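Local coordinates for CrtC domain-containing protein (PDB 7A0Q) that probably catalyses the hydration of the isoflavonoid phytoalexin kievitone, a lyase activity by which the fungus would detoxify a plant defence compound, at residues A[156-161]-A[249-254]; A[72-77]-A[93-98]; A[53-58]-A[205-210]; A[226-231]-A[329-334]. One frame throughout, in Å; residues are numbered along the deposited sequence.

Contact 1: residues A[156-161]-A[249-254]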
loop_
_atom_site.group_PDB
_atom_site.type_symbol
_atom_site.label_atom_id
_atom_site.label_comp_id
_atom_site.label_asym_id
_atom_site.label_seq_id
_atom_site.Cartn_x
_atom_site.Cartn_y
_atom_site.Cartn_z
ATOM N N GLY A 156 -5.864 7.956 11.628
ATOM C CA GLY A 156 -4.602 8.145 12.339
ATOM C C GLY A 156 -3.423 7.532 11.586
ATOM O O GLY A 156 -3.479 6.376 11.149
ATOM N N ALA A 157 -2.348 8.307 11.428
ATOM C CA ALA A 157 -1.226 7.860 10.611
ATOM C C ALA A 157 -0.470 6.704 11.259
ATOM O O ALA A 157 -0.365 6.606 12.488
ATOM C CB ALA A 157 -0.241 9.007 10.355
ATOM N N VAL A 158 0.035 5.814 10.400
ATOM C CA VAL A 158 1.017 4.791 10.766
ATOM C C VAL A 158 2.380 5.395 10.461
ATOM O O VAL A 158 2.721 5.606 9.296
ATOM C CB VAL A 158 0.812 3.497 9.964
ATOM C CG1 VAL A 158 1.891 2.460 10.297
ATOM C CG2 VAL A 158 -0.600 2.933 10.174
ATOM N N ALA A 159 3.151 5.689 11.508
ATOM C CA ALA A 159 4.478 6.287 11.369
ATOM C C ALA A 159 5.490 5.145 11.422
ATOM O O ALA A 159 5.900 4.710 12.505
ATOM C CB ALA A 159 4.725 7.322 12.466
ATOM N N ASN A 160 5.880 4.651 10.243
ATOM C CA ASN A 160 6.707 3.448 10.179
ATOM C C ASN A 160 7.981 3.628 10.985
ATOM O O ASN A 160 8.615 4.685 10.946
ATOM C CB ASN A 160 7.021 3.126 8.723
ATOM C CG ASN A 160 5.825 2.523 8.022
ATOM O OD1 ASN A 160 5.611 1.310 8.064
ATOM N ND2 ASN A 160 5.013 3.370 7.405
ATOM N N GLY A 161 8.354 2.578 11.719
ATOM C CA GLY A 161 9.526 2.644 12.570
ATOM C C GLY A 161 9.295 3.320 13.896
ATOM O O GLY A 161 10.226 3.375 14.714
ATOM N N PHE A 249 9.986 -6.844 10.587
ATOM C CA PHE A 249 9.370 -6.108 11.683
ATOM C C PHE A 249 8.035 -5.528 11.237
ATOM O O PHE A 249 7.762 -5.367 10.045
ATOM C CB PHE A 249 10.302 -5.001 12.219
ATOM C CG PHE A 249 10.265 -3.711 11.426
ATOM C CD1 PHE A 249 10.722 -3.662 10.112
ATOM C CD2 PHE A 249 9.768 -2.548 12.002
ATOM C CE1 PHE A 249 10.690 -2.454 9.389
ATOM C CE2 PHE A 249 9.738 -1.354 11.296
ATOM C CZ PHE A 249 10.190 -1.307 9.994
ATOM N N ALA A 250 7.199 -5.244 12.230
ATOM C CA ALA A 250 5.917 -4.594 12.016
ATOM C C ALA A 250 5.886 -3.289 12.790
ATOM O O ALA A 250 6.357 -3.222 13.932
ATOM C CB ALA A 250 4.755 -5.501 12.465
ATOM N N THR A 251 5.325 -2.252 12.154
ATOM C CA THR A 251 4.840 -1.072 12.856
ATOM C C THR A 251 3.329 -1.213 12.961
ATOM O O THR A 251 2.645 -1.399 11.952
ATOM C CB THR A 251 5.199 0.227 12.133
ATOM O OG1 THR A 251 6.616 0.289 11.895
ATOM C CG2 THR A 251 4.771 1.423 12.986
ATOM N N ILE A 252 2.820 -1.176 14.178
ATOM C CA ILE A 252 1.396 -1.348 14.412
ATOM C C ILE A 252 0.876 -0.084 15.065
ATOM O O ILE A 252 1.333 0.293 16.148
ATOM C CB ILE A 252 1.106 -2.571 15.292
ATOM C CG1 ILE A 252 1.719 -3.828 14.661
ATOM C CG2 ILE A 252 -0.415 -2.678 15.520
ATOM C CD1 ILE A 252 1.471 -5.109 15.455
ATOM N N ARG A 253 -0.074 0.577 14.404
ATOM C CA ARG A 253 -0.777 1.692 15.009
ATOM C C ARG A 253 -2.024 1.147 15.684
ATOM O O ARG A 253 -2.814 0.446 15.049
ATOM C CB ARG A 253 -1.150 2.739 13.959
ATOM C CG ARG A 253 -1.781 3.994 14.552
ATOM C CD ARG A 253 -2.982 4.446 13.701
ATOM N NE ARG A 253 -4.162 3.611 13.931
ATOM C CZ ARG A 253 -5.317 3.743 13.273
ATOM N NH1 ARG A 253 -5.462 4.663 12.318
ATOM N NH2 ARG A 253 -6.337 2.946 13.565
ATOM N N GLY A 254 -2.175 1.438 16.966
ATOM C CA GLY A 254 -3.363 1.066 17.702
ATOM C C GLY A 254 -4.290 2.245 17.915
ATOM O O GLY A 254 -4.406 3.142 17.069
HETATM O O HOH W 1 6.842 -0.874 9.504
#
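Thr251 sets OG1 beside its backbone N (chi1 -54°), aimed at Gly161, and its methyl CG2 anti to that N. Arg253 CG is anti to the backbone N (chi1 -175°); the chain then bends at chi2 and chi3, and this folds the guanidinium back to Gly156. There NH1 donates to Gly156 O at 2.9 Å. The acceptor lies in the guanidinium plane, at its edge. NH2 of the same group goes elsewhere, to Glu230 O and in a salt bridge to Glu31.

At the other end Gly161 N donates to Thr251 OG1 at 2.9 Å, in a nearly straight bond. One water is shared by two side chains: it donates to Asn160 OD1 and accepts from Thr251 OG1. OD1 also bonds to Ser234.

The contact lies between two calycin-type beta domains. Strand 158-168 belongs to the N-terminal CrtC lipocalin domain, and strand 245-253 to the closed eight-stranded barrel that follows. The two run roughly antiparallel, but no backbone hydrogen bond joins them, so side chains do the bridging.

Val158 fills the middle. Its CG2 sits 3.8 Å from Arg253 CB, and its CG1 is 4.1 Å from Thr251 CG2. The Thr251 methyl also lies 3.5 Å from Ala159 O. Gly161 N approaches the ring edge of Phe249, with CE2 its nearest atom.

Contact 2: residues A[72-77]-A[93-98]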
loop_
_atom_site.group_PDB
_atom_site.type_symbol
_atom_site.label_atom_id
_atom_site.label_comp_id
_atom_site.label_asym_id
_atom_site.label_seq_id
_atom_site.Cartn_x
_atom_site.Cartn_y
_atom_site.Cartn_z
ATOM N N GLN A 72 -17.956 -5.136 -4.530
ATOM C CA GLN A 72 -16.711 -4.810 -3.845
ATOM C C GLN A 72 -15.508 -4.983 -4.762
ATOM O O GLN A 72 -15.418 -5.946 -5.535
ATOM C CB GLN A 72 -16.548 -5.639 -2.577
ATOM C CG GLN A 72 -17.569 -5.242 -1.520
ATOM C CD GLN A 72 -17.254 -5.792 -0.158
ATOM O OE1 GLN A 72 -16.877 -6.954 -0.015
ATOM N NE2 GLN A 72 -17.415 -4.959 0.860
ATOM N N TYR A 73 -14.575 -4.036 -4.654
ATOM C CA TYR A 73 -13.376 -4.009 -5.474
ATOM C C TYR A 73 -12.209 -3.579 -4.605
ATOM O O TYR A 73 -12.388 -2.912 -3.586
ATOM C CB TYR A 73 -13.501 -3.034 -6.653
ATOM C CG TYR A 73 -14.588 -3.404 -7.637
ATOM C CD1 TYR A 73 -15.902 -3.019 -7.416
ATOM C CD2 TYR A 73 -14.295 -4.137 -8.786
ATOM C CE1 TYR A 73 -16.903 -3.360 -8.313
ATOM C CE2 TYR A 73 -15.297 -4.484 -9.690
ATOM C CZ TYR A 73 -16.595 -4.089 -9.442
ATOM O OH TYR A 73 -17.605 -4.416 -10.327
ATOM N N VAL A 74 -11.007 -3.961 -5.022
ATOM C CA VAL A 74 -9.776 -3.386 -4.485
ATOM C C VAL A 74 -9.072 -2.707 -5.651
ATOM O O VAL A 74 -8.832 -3.335 -6.691
ATOM C CB VAL A 74 -8.885 -4.442 -3.813
ATOM C CG1 VAL A 74 -7.543 -3.836 -3.430
ATOM C CG2 VAL A 74 -9.579 -5.009 -2.576
ATOM N N VAL A 75 -8.773 -1.421 -5.500
ATOM C CA VAL A 75 -8.207 -0.616 -6.578
ATOM C C VAL A 75 -6.870 -0.055 -6.118
ATOM O O VAL A 75 -6.790 0.581 -5.060
ATOM C CB VAL A 75 -9.155 0.522 -6.996
ATOM C CG1 VAL A 75 -8.499 1.364 -8.078
ATOM C CG2 VAL A 75 -10.461 -0.063 -7.517
ATOM N N LEU A 76 -5.843 -0.257 -6.930
ATOM C CA LEU A 76 -4.487 0.174 -6.621
ATOM C C LEU A 76 -4.057 1.285 -7.566
ATOM O O LEU A 76 -4.348 1.234 -8.761
ATOM C CB LEU A 76 -3.520 -0.992 -6.766
ATOM C CG LEU A 76 -3.279 -1.902 -5.573
ATOM C CD1 LEU A 76 -4.551 -2.257 -4.807
ATOM C CD2 LEU A 76 -2.625 -3.141 -6.101
ATOM N N ALA A 77 -3.365 2.286 -7.029
ATOM C CA ALA A 77 -2.738 3.328 -7.832
ATOM C C ALA A 77 -1.354 3.601 -7.265
ATOM O O ALA A 77 -1.193 3.683 -6.043
ATOM C CB ALA A 77 -3.551 4.623 -7.826
ATOM N N LEU A 93 -9.495 -5.173 -8.887
ATOM C CA LEU A 93 -9.846 -6.553 -8.578
ATOM C C LEU A 93 -11.308 -6.585 -8.168
ATOM O O LEU A 93 -11.703 -5.885 -7.232
ATOM C CB LEU A 93 -8.965 -7.121 -7.457
ATOM C CG LEU A 93 -9.291 -8.547 -6.990
ATOM C CD1 LEU A 93 -8.989 -9.564 -8.089
ATOM C CD2 LEU A 93 -8.556 -8.893 -5.696
ATOM N N ASN A 94 -12.106 -7.378 -8.881
ATOM C CA ASN A 94 -13.497 -7.620 -8.518
ATOM C C ASN A 94 -13.542 -8.753 -7.497
ATOM O O ASN A 94 -13.154 -9.885 -7.804
ATOM C CB ASN A 94 -14.308 -7.970 -9.767
ATOM C CG ASN A 94 -15.794 -8.181 -9.475
ATOM O OD1 ASN A 94 -16.164 -8.808 -8.486
ATOM N ND2 ASN A 94 -16.647 -7.673 -10.356
ATOM N N LEU A 95 -14.026 -8.462 -6.287
ATOM C CA LEU A 95 -13.972 -9.457 -5.224
ATOM C C LEU A 95 -15.020 -10.551 -5.386
ATOM O O LEU A 95 -14.890 -11.604 -4.753
ATOM C CB LEU A 95 -14.126 -8.787 -3.860
ATOM C CG LEU A 95 -12.996 -7.820 -3.485
ATOM C CD1 LEU A 95 -13.133 -7.377 -2.029
ATOM C CD2 LEU A 95 -11.631 -8.454 -3.728
ATOM N N GLU A 96 -16.038 -10.328 -6.219
ATOM C CA GLU A 96 -17.026 -11.375 -6.461
ATOM C C GLU A 96 -16.535 -12.383 -7.493
ATOM O O GLU A 96 -16.697 -13.595 -7.310
ATOM C CB GLU A 96 -18.346 -10.758 -6.924
ATOM C CG GLU A 96 -19.444 -11.789 -7.186
ATOM C CD GLU A 96 -20.463 -11.318 -8.214
ATOM O OE1 GLU A 96 -21.165 -12.179 -8.790
ATOM O OE2 GLU A 96 -20.558 -10.093 -8.453
ATOM N N THR A 97 -15.938 -11.906 -8.582
ATOM C CA THR A 97 -15.622 -12.745 -9.729
ATOM C C THR A 97 -14.139 -13.035 -9.895
ATOM O O THR A 97 -13.784 -13.877 -10.730
ATOM C CB THR A 97 -16.124 -12.081 -11.016
ATOM O OG1 THR A 97 -15.345 -10.900 -11.263
ATOM C CG2 THR A 97 -17.585 -11.700 -10.877
ATOM N N ASN A 98 -13.273 -12.354 -9.141
ATOM C CA ASN A 98 -11.815 -12.375 -9.265
ATOM C C ASN A 98 -11.311 -11.710 -10.540
ATOM O O ASN A 98 -10.111 -11.801 -10.834
ATOM C CB ASN A 98 -11.229 -13.792 -9.186
ATOM C CG ASN A 98 -11.411 -14.424 -7.822
ATOM O OD1 ASN A 98 -11.596 -13.733 -6.817
ATOM N ND2 ASN A 98 -11.367 -15.750 -7.778
HETATM O O HOH W 2 -17.821 -7.505 -6.481
#
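The beta hairpin of strands 72-81 and 86-94 is joined here near its open end, where the second strand gives way to a turn. Leu93 and Val74 form an antiparallel hydrogen-bonded pair. Val74 N donates to Leu93 O at 3.0 Å, and Leu93 N returns a bond to Val74 O at 2.9 Å. One step further, Leu95 N donates to Gln72 O in a bond of 3.0 Å.

Between these bonds sits the non-hydrogen-bonded pair Tyr73 and Asn94. Tyr73 CA makes a CA-H...O contact with Leu93 O. The Tyr73 side chain crosses that of Asn94 at a slant, with CE2 3.6 Å from Asn94 CB. Ring and amide planes stand 63° apart. The phenol OH bonds to Glu71, which sets the end of the ring.

The opposite sheet face carries Val74 and Leu93. Leu95 adds to the apolar packing: its CD2 is 4.2 Å from Val74 CG2, and its CD1 is 3.9 Å from Gln72 CB. Phe321 of the second domain packs on Val74, Leu93 and Leu95, so this face looks toward the neighbouring barrel.

Asn94 holds CG anti to its own N (chi1 -178°), and this carries OD1 to the turn. OD1 accepts from Glu96 N at 2.7 Å, in the carbonyl plane, and from Thr97 N, which comes from above that plane. A water bound to Gln72 N also donates to OD1. These bonds make an Asx turn and an Asx motif, ending the second strand of an antiparallel hairpin in a lipocalin-type domain.

Contact 3: residues A[53-58]-A[205-210]. With IMD (imidazole), chain F.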
loop_
_atom_site.group_PDB
_atom_site.type_symbol
_atom_site.label_atom_id
_atom_site.label_comp_id
_atom_site.label_asym_id
_atom_site.label_seq_id
_atom_site.Cartn_x
_atom_site.Cartn_y
_atom_site.Cartn_z
ATOM N N ASN A 53 5.582 16.950 -5.030
ATOM C CA ASN A 53 6.493 16.387 -6.026
ATOM C C ASN A 53 7.952 16.593 -5.652
ATOM O O ASN A 53 8.773 15.691 -5.834
ATOM C CB ASN A 53 6.270 17.049 -7.389
ATOM C CG ASN A 53 4.981 16.646 -8.054
ATOM O OD1 ASN A 53 4.007 16.302 -7.396
ATOM N ND2 ASN A 53 4.958 16.728 -9.386
ATOM N N SER A 54 8.297 17.800 -5.187
ATOM C CA SER A 54 9.704 18.132 -4.950
ATOM C C SER A 54 10.358 17.170 -3.973
ATOM O O SER A 54 11.587 17.048 -3.973
ATOM C CB SER A 54 9.853 19.543 -4.385
ATOM O OG SER A 54 9.117 19.668 -3.175
ATOM N N VAL A 55 9.568 16.514 -3.117
ATOM C CA VAL A 55 10.155 15.624 -2.116
ATOM C C VAL A 55 10.632 14.331 -2.761
ATOM O O VAL A 55 11.556 13.680 -2.249
ATOM C CB VAL A 55 9.136 15.390 -0.984
ATOM C CG1 VAL A 55 9.638 14.365 0.046
ATOM C CG2 VAL A 55 8.821 16.708 -0.292
ATOM N N GLY A 56 10.034 13.947 -3.893
ATOM C CA GLY A 56 10.437 12.770 -4.636
ATOM C C GLY A 56 9.837 11.504 -4.053
ATOM O O GLY A 56 9.059 11.533 -3.097
ATOM N N GLY A 57 10.202 10.372 -4.647
ATOM C CA GLY A 57 9.880 9.073 -4.075
ATOM C C GLY A 57 8.623 8.451 -4.683
ATOM O O GLY A 57 8.480 8.380 -5.910
ATOM N N SER A 58 7.730 7.964 -3.816
ATOM C CA SER A 58 6.644 7.080 -4.199
ATOM C C SER A 58 5.342 7.540 -3.549
ATOM O O SER A 58 5.329 7.941 -2.386
ATOM C CB SER A 58 6.993 5.637 -3.787
ATOM O OG SER A 58 5.883 4.761 -3.863
ATOM N N TYR A 205 -3.571 5.140 2.025
ATOM C CA TYR A 205 -2.625 5.932 1.259
ATOM C C TYR A 205 -1.252 5.782 1.905
ATOM O O TYR A 205 -1.105 5.982 3.114
ATOM C CB TYR A 205 -3.073 7.395 1.231
ATOM C CG TYR A 205 -2.050 8.324 0.628
ATOM C CD1 TYR A 205 -1.974 8.481 -0.760
ATOM C CD2 TYR A 205 -1.182 9.058 1.433
ATOM C CE1 TYR A 205 -1.044 9.328 -1.327
ATOM C CE2 TYR A 205 -0.236 9.910 0.869
ATOM C CZ TYR A 205 -0.185 10.042 -0.504
ATOM O OH TYR A 205 0.740 10.897 -1.056
ATOM N N ASP A 206 -0.253 5.406 1.111
ATOM C CA ASP A 206 1.093 5.200 1.634
ATOM C C ASP A 206 2.072 6.108 0.906
ATOM O O ASP A 206 2.133 6.107 -0.330
ATOM C CB ASP A 206 1.541 3.736 1.504
ATOM C CG ASP A 206 2.455 3.322 2.627
ATOM O OD1 ASP A 206 1.959 3.118 3.752
ATOM O OD2 ASP A 206 3.671 3.220 2.382
ATOM N N ARG A 207 2.838 6.871 1.672
ATOM C CA ARG A 207 3.798 7.832 1.137
ATOM C C ARG A 207 5.194 7.431 1.578
ATOM O O ARG A 207 5.432 7.244 2.772
ATOM C CB ARG A 207 3.461 9.234 1.649
ATOM C CG ARG A 207 4.473 10.276 1.305
ATOM C CD ARG A 207 4.446 10.649 -0.161
ATOM N NE ARG A 207 5.414 11.723 -0.408
ATOM C CZ ARG A 207 6.431 11.645 -1.266
ATOM N NH1 ARG A 207 6.629 10.536 -1.996
ATOM N NH2 ARG A 207 7.242 12.686 -1.408
ATOM N N GLN A 208 6.115 7.305 0.627
ATOM C CA GLN A 208 7.450 6.815 0.958
ATOM C C GLN A 208 8.487 7.503 0.095
ATOM O O GLN A 208 8.318 7.604 -1.120
ATOM C CB GLN A 208 7.543 5.296 0.765
ATOM C CG GLN A 208 8.878 4.720 1.247
ATOM C CD GLN A 208 8.854 3.214 1.363
ATOM O OE1 GLN A 208 7.863 2.565 1.014
ATOM N NE2 GLN A 208 9.953 2.640 1.863
ATOM N N TRP A 209 9.583 7.932 0.718
ATOM C CA TRP A 209 10.668 8.550 -0.039
ATOM C C TRP A 209 11.978 8.201 0.659
ATOM O O TRP A 209 11.988 7.831 1.831
ATOM C CB TRP A 209 10.446 10.069 -0.199
ATOM C CG TRP A 209 10.484 10.925 1.055
ATOM C CD1 TRP A 209 11.485 11.782 1.424
ATOM C CD2 TRP A 209 9.483 11.019 2.081
ATOM N NE1 TRP A 209 11.169 12.397 2.607
ATOM C CE2 TRP A 209 9.954 11.945 3.041
ATOM C CE3 TRP A 209 8.241 10.400 2.290
ATOM C CZ2 TRP A 209 9.219 12.280 4.178
ATOM C CZ3 TRP A 209 7.528 10.709 3.431
ATOM C CH2 TRP A 209 8.021 11.647 4.364
ATOM N N GLY A 210 13.095 8.287 -0.070
ATOM C CA GLY A 210 14.357 7.794 0.450
ATOM C C GLY A 210 15.532 8.653 0.030
ATOM O O GLY A 210 15.383 9.621 -0.714
HETATM N N1 IMD F . 4.925 -0.586 -0.506
HETATM C C2 IMD F . 5.002 -0.014 0.718
HETATM N N3 IMD F . 4.029 0.929 0.803
HETATM C C4 IMD F . 3.344 0.941 -0.352
HETATM C C5 IMD F . 3.904 -0.014 -1.179
HETATM O O HOH W 3 13.030 11.290 -2.557
HETATM O O HOH W 4 4.600 4.999 -1.564
#
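Arg207 reaches from strand 202-210 to the carbonyls of Gly56 and Ser58, at the point where the loop 53-58 enters strand 58-66. Strands 58-66 and 202-210 pair antiparallel in the N-terminal lipocalin-like domain.

The backbone bonds come first. Ser58 and Gln208 are an antiparallel hydrogen-bonded pair. Ser58 N donates to Gln208 O at 2.8 Å. Gln208 N donates back to Ser58 O at 3.2 Å. Next to this pair Gly57 passes close to Trp209, with their CA atoms 4.1 Å apart.

The guanidinium bonds extend this pairing into the loop. NH1 and NH2 of Arg207 both grip Gly56 O end-on, with NH2 at 2.7 Å. NH1 also donates to Ser58 O at 2.9 Å, from the face of that carbonyl not used by Gln208 N. Both acceptors lie in the guanidinium plane, so three bonds fix its rotation. NE is held by Ser50 O, and Trp59 adds a cation-pi contact.

A water and a small ligand add polar links. The water joins Ser58 OG, also bonded to His78, to Asp206 O. Imidazole, probably from the crystallisation liquor, donates from N3 to Asp206 OD2; Glu340 also binds it.

The apolar contact is a CH-pi one. Trp209 CG lies between the backbone N and the carbonyl carbon (chi1 66°). This brings CE3 over one face of the Arg207 guanidinium. Val55 CG1 lies above the five-membered ring of Trp209, 3.5 Å from its centroid.

Contact 4: residues A[226-231]-A[329-334]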
loop_
_atom_site.group_PDB
_atom_site.type_symbol
_atom_site.label_atom_id
_atom_site.label_comp_id
_atom_site.label_asym_id
_atom_site.label_seq_id
_atom_site.Cartn_x
_atom_site.Cartn_y
_atom_site.Cartn_z
ATOM N N ILE A 226 -7.629 -5.299 10.922
ATOM C CA ILE A 226 -8.365 -6.229 11.783
ATOM C C ILE A 226 -9.669 -5.544 12.181
ATOM O O ILE A 226 -9.699 -4.778 13.156
ATOM C CB ILE A 226 -7.536 -6.647 13.009
ATOM C CG1 ILE A 226 -6.224 -7.287 12.552
ATOM C CG2 ILE A 226 -8.336 -7.627 13.892
ATOM C CD1 ILE A 226 -5.229 -7.554 13.681
ATOM N N PRO A 227 -10.756 -5.774 11.438
ATOM C CA PRO A 227 -11.975 -4.958 11.603
ATOM C C PRO A 227 -12.541 -4.880 13.014
ATOM O O PRO A 227 -13.190 -3.877 13.342
ATOM C CB PRO A 227 -12.966 -5.635 10.646
ATOM C CG PRO A 227 -12.095 -6.194 9.557
ATOM C CD PRO A 227 -10.794 -6.600 10.217
ATOM N N SER A 228 -12.324 -5.872 13.867
ATOM C CA SER A 228 -12.867 -5.696 15.213
ATOM C C SER A 228 -12.082 -4.692 16.065
ATOM O O SER A 228 -12.466 -4.450 17.216
ATOM C CB SER A 228 -12.929 -7.044 15.927
ATOM O OG SER A 228 -11.641 -7.639 16.013
ATOM N N THR A 229 -11.008 -4.101 15.542
ATOM C CA THR A 229 -10.050 -3.361 16.353
ATOM C C THR A 229 -9.593 -2.114 15.615
ATOM O O THR A 229 -9.905 -1.908 14.444
ATOM C CB THR A 229 -8.804 -4.195 16.679
ATOM O OG1 THR A 229 -8.013 -4.332 15.487
ATOM C CG2 THR A 229 -9.174 -5.588 17.216
ATOM N N GLU A 230 -8.796 -1.305 16.313
ATOM C CA GLU A 230 -8.137 -0.150 15.718
ATOM C C GLU A 230 -6.720 -0.461 15.240
ATOM O O GLU A 230 -5.991 0.464 14.870
ATOM C CB GLU A 230 -8.096 1.003 16.714
ATOM C CG GLU A 230 -9.468 1.556 17.037
ATOM C CD GLU A 230 -9.398 2.839 17.825
ATOM O OE1 GLU A 230 -10.190 2.993 18.780
ATOM O OE2 GLU A 230 -8.550 3.697 17.488
ATOM N N TYR A 231 -6.319 -1.730 15.226
ATOM C CA TYR A 231 -4.961 -2.084 14.825
ATOM C C TYR A 231 -4.768 -1.951 13.319
ATOM O O TYR A 231 -5.520 -2.528 12.526
ATOM C CB TYR A 231 -4.655 -3.522 15.248
ATOM C CG TYR A 231 -4.498 -3.724 16.736
ATOM C CD1 TYR A 231 -3.589 -2.968 17.471
ATOM C CD2 TYR A 231 -5.258 -4.676 17.410
ATOM C CE1 TYR A 231 -3.433 -3.156 18.840
ATOM C CE2 TYR A 231 -5.109 -4.867 18.782
ATOM C CZ TYR A 231 -4.192 -4.109 19.485
ATOM O OH TYR A 231 -4.036 -4.299 20.850
ATOM N N HIS A 329 -2.934 -11.446 21.140
ATOM C CA HIS A 329 -2.927 -11.662 22.584
ATOM C C HIS A 329 -3.848 -12.823 22.954
ATOM O O HIS A 329 -4.685 -12.731 23.855
ATOM C CB HIS A 329 -3.306 -10.382 23.328
ATOM C CG HIS A 329 -2.416 -9.221 23.008
ATOM N ND1 HIS A 329 -1.040 -9.321 22.985
ATOM C CD2 HIS A 329 -2.705 -7.936 22.691
ATOM C CE1 HIS A 329 -0.521 -8.146 22.670
ATOM N NE2 HIS A 329 -1.510 -7.291 22.485
ATOM N N SER A 330 -3.703 -13.914 22.201
ATOM C CA SER A 330 -4.371 -15.196 22.416
ATOM C C SER A 330 -5.874 -15.147 22.163
ATOM O O SER A 330 -6.588 -16.086 22.539
ATOM C CB SER A 330 -4.108 -15.741 23.826
ATOM O OG SER A 330 -2.771 -15.490 24.228
ATOM N N LYS A 331 -6.376 -14.091 21.530
ATOM C CA LYS A 331 -7.776 -14.004 21.141
ATOM C C LYS A 331 -7.896 -14.121 19.629
ATOM O O LYS A 331 -7.179 -13.417 18.906
ATOM C CB LYS A 331 -8.386 -12.679 21.614
ATOM C CG LYS A 331 -9.816 -12.436 21.138
ATOM C CD LYS A 331 -10.102 -10.951 20.923
ATOM C CE LYS A 331 -10.058 -10.583 19.446
ATOM N NZ LYS A 331 -10.502 -9.175 19.177
ATOM N N PRO A 332 -8.770 -14.988 19.115
ATOM C CA PRO A 332 -8.843 -15.188 17.662
ATOM C C PRO A 332 -9.305 -13.931 16.942
ATOM O O PRO A 332 -10.197 -13.215 17.406
ATOM C CB PRO A 332 -9.871 -16.319 17.505
ATOM C CG PRO A 332 -10.050 -16.903 18.881
ATOM C CD PRO A 332 -9.767 -15.793 19.841
ATOM N N VAL A 333 -8.681 -13.664 15.795
ATOM C CA VAL A 333 -9.065 -12.551 14.936
ATOM C C VAL A 333 -9.069 -13.013 13.487
ATOM O O VAL A 333 -8.542 -14.068 13.136
ATOM C CB VAL A 333 -8.136 -11.324 15.083
ATOM C CG1 VAL A 333 -8.119 -10.813 16.516
ATOM C CG2 VAL A 333 -6.735 -11.652 14.589
ATOM N N GLN A 334 -9.674 -12.186 12.639
ATOM C CA GLN A 334 -9.582 -12.332 11.195
ATOM C C GLN A 334 -9.510 -10.939 10.586
ATOM O O GLN A 334 -9.877 -9.944 11.218
ATOM C CB GLN A 334 -10.770 -13.118 10.624
ATOM C CG GLN A 334 -12.110 -12.470 10.888
ATOM C CD GLN A 334 -13.268 -13.271 10.319
ATOM O OE1 GLN A 334 -13.281 -14.499 10.383
ATOM N NE2 GLN A 334 -14.240 -12.574 9.746
HETATM O O HOH W 5 -11.913 -8.718 12.614
HETATM O O HOH W 6 -11.438 -10.293 14.526
HETATM O O HOH W 7 -1.659 -4.398 22.072
#
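Ile226 and Val333 make the apolar part of this surface contact. Ile226 CG2 meets Val333 CB at 3.9 Å, the side chains crossing at a slant. The same methyl lies 3.9 Å from Gln334 O. Ile226 CG1 lies beside the backbone N (chi1 -58°), which leaves CG2 anti to that N and directed to strand 331-343. Pro227 CD comes 3.6 Å from Gln334 O. Lys331 NZ lies 3.7 Å from Ser228 OG.

No direct hydrogen bond crosses, and water carries the polar links. One water accepts from Ser228 N and donates to Gln334 O at 2.8 Å. A second accepts from Gln334 N and also binds Ser228 OG. A third sits between Tyr231 OH and His329 NE2, at 2.9 Å from NE2. It lies in the plane of the His329 ring, at its edge.

The loop is shaped from within. Thr229 N and OG1 both bond to Ile226 O, the hydroxyl donating onto a lone pair at 2.9 Å. OG1 in turn accepts from Tyr231 N.

Further out, Phe294 meets the rings of Tyr231 and His329 edge-to-face. Phe324 and Val328 of strand 317-328 pack on Ile226. The loop thus combines a type I beta turn with an ST turn. It joins the first two strands of the eight-stranded lipocalin-like barrel and lies against the start of the last, where first and last strands close the barrel.

From the N terminus, contact 3 opens at 53-58, just before the first strand. Contact 2 then opens and closes between 72 and 98, a short hairpin link lying wholly within the long loop that contact 3 ends at 205-210. Contact 1 opens at 156-161, before contact 3 closes, so those two cross. It closes at 249-254, after contact 4 has opened at 226-231, so contacts 1 and 4 also cross. Contact 4 closes last, at 329-334. Contacts 2 and 3 tie strands of the N-terminal domain, contact 4 parts of the eight-stranded barrel of the second domain, and contact 1 joins the domains. Contacts 1 and 4 also touch directly, Ile252 packing on Tyr231.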